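Local coordinates for peptide ABC transporter, peptide-binding protein (Thermus thermophilus, PDB 2D5W) that probably captures oligopeptides for uptake by an ABC transporter, as a solute-binding protein of family 5, and is seen here holding a pentapeptide, at residues A[279-284]-A[344-349]. Numbering follows the deposited sequence.
Sequences QGRSPQ and FFDGLQ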
ATOM      1  N   GLN A 279     -14.111  10.343  12.387  1.00  9.93           N
ATOM      2  CA  GLN A 279     -13.586  10.518  13.734  1.00  9.85           C
ATOM      3  C   GLN A 279     -12.800  11.817  13.859  1.00 10.14           C
ATOM      4  O   GLN A 279     -12.849  12.486  14.892  1.00 10.95           O
ATOM      5  CB  GLN A 279     -12.701   9.333  14.112  1.00  9.41           C
ATOM      6  CG  GLN A 279     -13.432   8.006  14.108  1.00 10.94           C
ATOM      7  CD  GLN A 279     -12.533   6.859  14.502  1.00 11.22           C
ATOM      8  OE1 GLN A 279     -11.505   6.616  13.868  1.00 11.64           O
ATOM      9  NE2 GLN A 279     -12.909   6.152  15.557  1.00 15.25           N
ATOM     10  N   GLY A 280     -12.091  12.175  12.794  1.00 10.08           N
ATOM     11  CA  GLY A 280     -11.301  13.393  12.803  1.00 11.30           C
ATOM     12  C   GLY A 280     -12.137  14.646  12.964  1.00 12.26           C
ATOM     13  O   GLY A 280     -11.633  15.678  13.409  1.00 12.99           O
ATOM     14  N   ARG A 281     -13.413  14.574  12.598  1.00 11.76           N
ATOM     15  CA  ARG A 281     -14.287  15.733  12.727  1.00 12.42           C
ATOM     16  C   ARG A 281     -15.377  15.530  13.776  1.00 11.78           C
ATOM     17  O   ARG A 281     -16.334  16.302  13.841  1.00 13.26           O
ATOM     18  CB  ARG A 281     -14.901  16.089  11.365  1.00 15.04           C
ATOM     19  CG  ARG A 281     -15.707  14.988  10.697  1.00 15.29           C
ATOM     20  CD  ARG A 281     -15.738  15.183   9.176  1.00 16.05           C
ATOM     21  NE  ARG A 281     -16.395  16.422   8.761  1.00 16.28           N
ATOM     22  CZ  ARG A 281     -17.710  16.565   8.617  1.00 16.90           C
ATOM     23  NH1 ARG A 281     -18.216  17.733   8.238  1.00 18.43           N
ATOM     24  NH2 ARG A 281     -18.520  15.538   8.836  1.00 18.45           N
ATOM     25  N   SER A 282     -15.225  14.501  14.607  1.00 11.82           N
ATOM     26  CA  SER A 282     -16.204  14.226  15.654  1.00 12.37           C
ATOM     27  C   SER A 282     -16.075  15.282  16.750  1.00 13.05           C
ATOM     28  O   SER A 282     -14.976  15.748  17.050  1.00 13.11           O
ATOM     29  CB  SER A 282     -15.989  12.825  16.245  1.00 12.58           C
ATOM     30  OG  SER A 282     -14.782  12.739  16.984  1.00 13.85           O
ATOM     31  N   PRO A 283     -17.197  15.671  17.368  1.00 13.60           N
ATOM     32  CA  PRO A 283     -17.154  16.683  18.427  1.00 13.70           C
ATOM     33  C   PRO A 283     -16.302  16.330  19.643  1.00 12.98           C
ATOM     34  O   PRO A 283     -15.670  17.208  20.231  1.00 13.85           O
ATOM     35  CB  PRO A 283     -18.630  16.880  18.779  1.00 15.44           C
ATOM     36  CG  PRO A 283     -19.237  15.552  18.458  1.00 16.16           C
ATOM     37  CD  PRO A 283     -18.574  15.193  17.153  1.00 14.98           C
ATOM     38  N   GLN A 284     -16.277  15.055  20.027  1.00 12.38           N
ATOM     39  CA  GLN A 284     -15.488  14.655  21.186  1.00 12.75           C
ATOM     40  C   GLN A 284     -13.999  14.925  20.986  1.00 13.00           C
ATOM     41  O   GLN A 284     -13.256  15.076  21.959  1.00 15.37           O
ATOM     42  CB  GLN A 284     -15.715  13.177  21.535  1.00 13.21           C
ATOM     43  CG  GLN A 284     -15.484  12.195  20.407  1.00 13.48           C
ATOM     44  CD  GLN A 284     -16.759  11.856  19.660  1.00 13.04           C
ATOM     45  OE1 GLN A 284     -17.498  12.743  19.231  1.00 13.56           O
ATOM     46  NE2 GLN A 284     -17.020  10.564  19.494  1.00 15.42           N
ATOM     47  N   PHE A 344     -22.242   9.585   6.572  1.00 10.32           N
ATOM     48  CA  PHE A 344     -21.002   9.334   7.301  1.00 10.58           C
ATOM     49  C   PHE A 344     -19.959  10.445   7.257  1.00 10.21           C
ATOM     50  O   PHE A 344     -19.279  10.697   8.254  1.00 10.21           O
ATOM     51  CB  PHE A 344     -20.329   8.062   6.766  1.00 10.44           C
ATOM     52  CG  PHE A 344     -20.975   6.771   7.203  1.00  9.61           C
ATOM     53  CD1 PHE A 344     -22.341   6.686   7.456  1.00 11.41           C
ATOM     54  CD2 PHE A 344     -20.204   5.615   7.311  1.00 10.69           C
ATOM     55  CE1 PHE A 344     -22.927   5.464   7.810  1.00 12.25           C
ATOM     56  CE2 PHE A 344     -20.780   4.394   7.662  1.00 12.31           C
ATOM     57  CZ  PHE A 344     -22.144   4.320   7.912  1.00 11.81           C
ATOM     58  N   PHE A 345     -19.828  11.103   6.109  1.00 10.27           N
ATOM     59  CA  PHE A 345     -18.796  12.122   5.935  1.00 10.83           C
ATOM     60  C   PHE A 345     -19.282  13.468   5.412  1.00 11.69           C
ATOM     61  O   PHE A 345     -18.460  14.302   5.028  1.00 11.43           O
ATOM     62  CB  PHE A 345     -17.736  11.604   4.952  1.00 10.80           C
ATOM     63  CG  PHE A 345     -17.330  10.167   5.176  1.00  9.60           C
ATOM     64  CD1 PHE A 345     -17.480   9.217   4.163  1.00 10.28           C
ATOM     65  CD2 PHE A 345     -16.765   9.766   6.383  1.00  9.98           C
ATOM     66  CE1 PHE A 345     -17.069   7.896   4.351  1.00  9.94           C
ATOM     67  CE2 PHE A 345     -16.352   8.449   6.580  1.00  9.05           C
ATOM     68  CZ  PHE A 345     -16.505   7.513   5.562  1.00  9.86           C
ATOM     69  N   ASP A 346     -20.594  13.682   5.394  1.00 12.12           N
ATOM     70  CA  ASP A 346     -21.159  14.920   4.860  1.00 13.19           C
ATOM     71  C   ASP A 346     -20.686  15.125   3.423  1.00 13.31           C
ATOM     72  O   ASP A 346     -20.523  16.258   2.961  1.00 14.68           O
ATOM     73  CB  ASP A 346     -20.771  16.126   5.719  1.00 14.95           C
ATOM     74  CG  ASP A 346     -21.549  16.190   7.017  1.00 16.88           C
ATOM     75  OD1 ASP A 346     -22.775  15.951   6.985  1.00 17.92           O
ATOM     76  OD2 ASP A 346     -20.940  16.490   8.065  1.00 20.35           O
ATOM     77  N   GLY A 347     -20.460  14.010   2.729  1.00 13.08           N
ATOM     78  CA  GLY A 347     -20.022  14.038   1.343  1.00 13.00           C
ATOM     79  C   GLY A 347     -18.605  14.513   1.087  1.00 13.17           C
ATOM     80  O   GLY A 347     -18.185  14.604  -0.069  1.00 13.95           O
ATOM     81  N   LEU A 348     -17.854  14.795   2.147  1.00 13.22           N
ATOM     82  CA  LEU A 348     -16.492  15.293   1.997  1.00 13.13           C
ATOM     83  C   LEU A 348     -15.499  14.272   1.434  1.00 12.63           C
ATOM     84  O   LEU A 348     -14.431  14.643   0.946  1.00 14.16           O
ATOM     85  CB  LEU A 348     -16.016  15.888   3.323  1.00 14.05           C
ATOM     86  CG  LEU A 348     -16.865  17.103   3.730  1.00 15.37           C
ATOM     87  CD1 LEU A 348     -16.442  17.600   5.102  1.00 16.17           C
ATOM     88  CD2 LEU A 348     -16.724  18.211   2.689  1.00 17.41           C
ATOM     89  N   GLN A 349     -15.842  12.990   1.528  1.00 11.15           N
ATOM     90  CA  GLN A 349     -15.040  11.922   0.924  1.00 10.57           C
ATOM     91  C   GLN A 349     -16.050  11.451  -0.114  1.00 11.66           C
ATOM     92  O   GLN A 349     -17.031  10.782   0.213  1.00 12.96           O
ATOM     93  CB  GLN A 349     -14.690  10.829   1.938  1.00 10.52           C
ATOM     94  CG  GLN A 349     -13.568  11.268   2.876  1.00 10.21           C
ATOM     95  CD  GLN A 349     -12.987  10.148   3.718  1.00  9.34           C
ATOM     96  OE1 GLN A 349     -11.775  10.086   3.930  1.00  9.91           O
ATOM     97  NE2 GLN A 349     -13.848   9.268   4.221  1.00  9.27           N
TER
HETATM   98  O   HOH W   1     -18.233  12.880   9.718  1.00 14.31           O
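Arg281 reaches across to Asp346 and joins a loop to a beta turn near the surface with a single guanidinium group, a compact example of how one long side chain can link parts of a chain more than sixty residues apart. The tight part is the grip itself, in which both terminal nitrogens converge end-on upon the same carboxylate oxygen: NH2 of Arg281 lies 2.7 Å from OD2 of Asp346 and gives the straighter bond (152°), while NH1 of Arg281 sits 3.0 Å from that OD2 and meets its anti lone pair. OD2 lies almost in the guanidinium plane, yet the carboxylate is turned 83° against it, which precludes the parallel two-oxygen pairing. A bend at chi3 (-63°) is one of the turns that bring the arginine's end to the acid. Over one guanidinium face lie Phe345 O and CD1 of Leu348, the latter 3.6 Å from Arg281 NH1. A water, 2.8 Å from Arg281 NH2 and 2.8 Å from Phe344 O, adds a second link from the same nitrogen to helix 337-345.

The looser side faces solvent, where Asp346 and Leu348 are exposed. Behind the bridge the buried Phe345 ring, between NE2 of Gln349 and CB of Phe344, gives support and touches Asp278, as Leu348 touches Phe277, both of helix 277-280. Asp346 and Gly347 have positive phi, and Leu348 N bonds to Phe345 O at 3.0 Å, closing a type I' beta turn, Phe345 to Leu348, at the C-terminal end of the helix, here tied by an arginine salt bridge to the loop between helices 277-280 and 283-286.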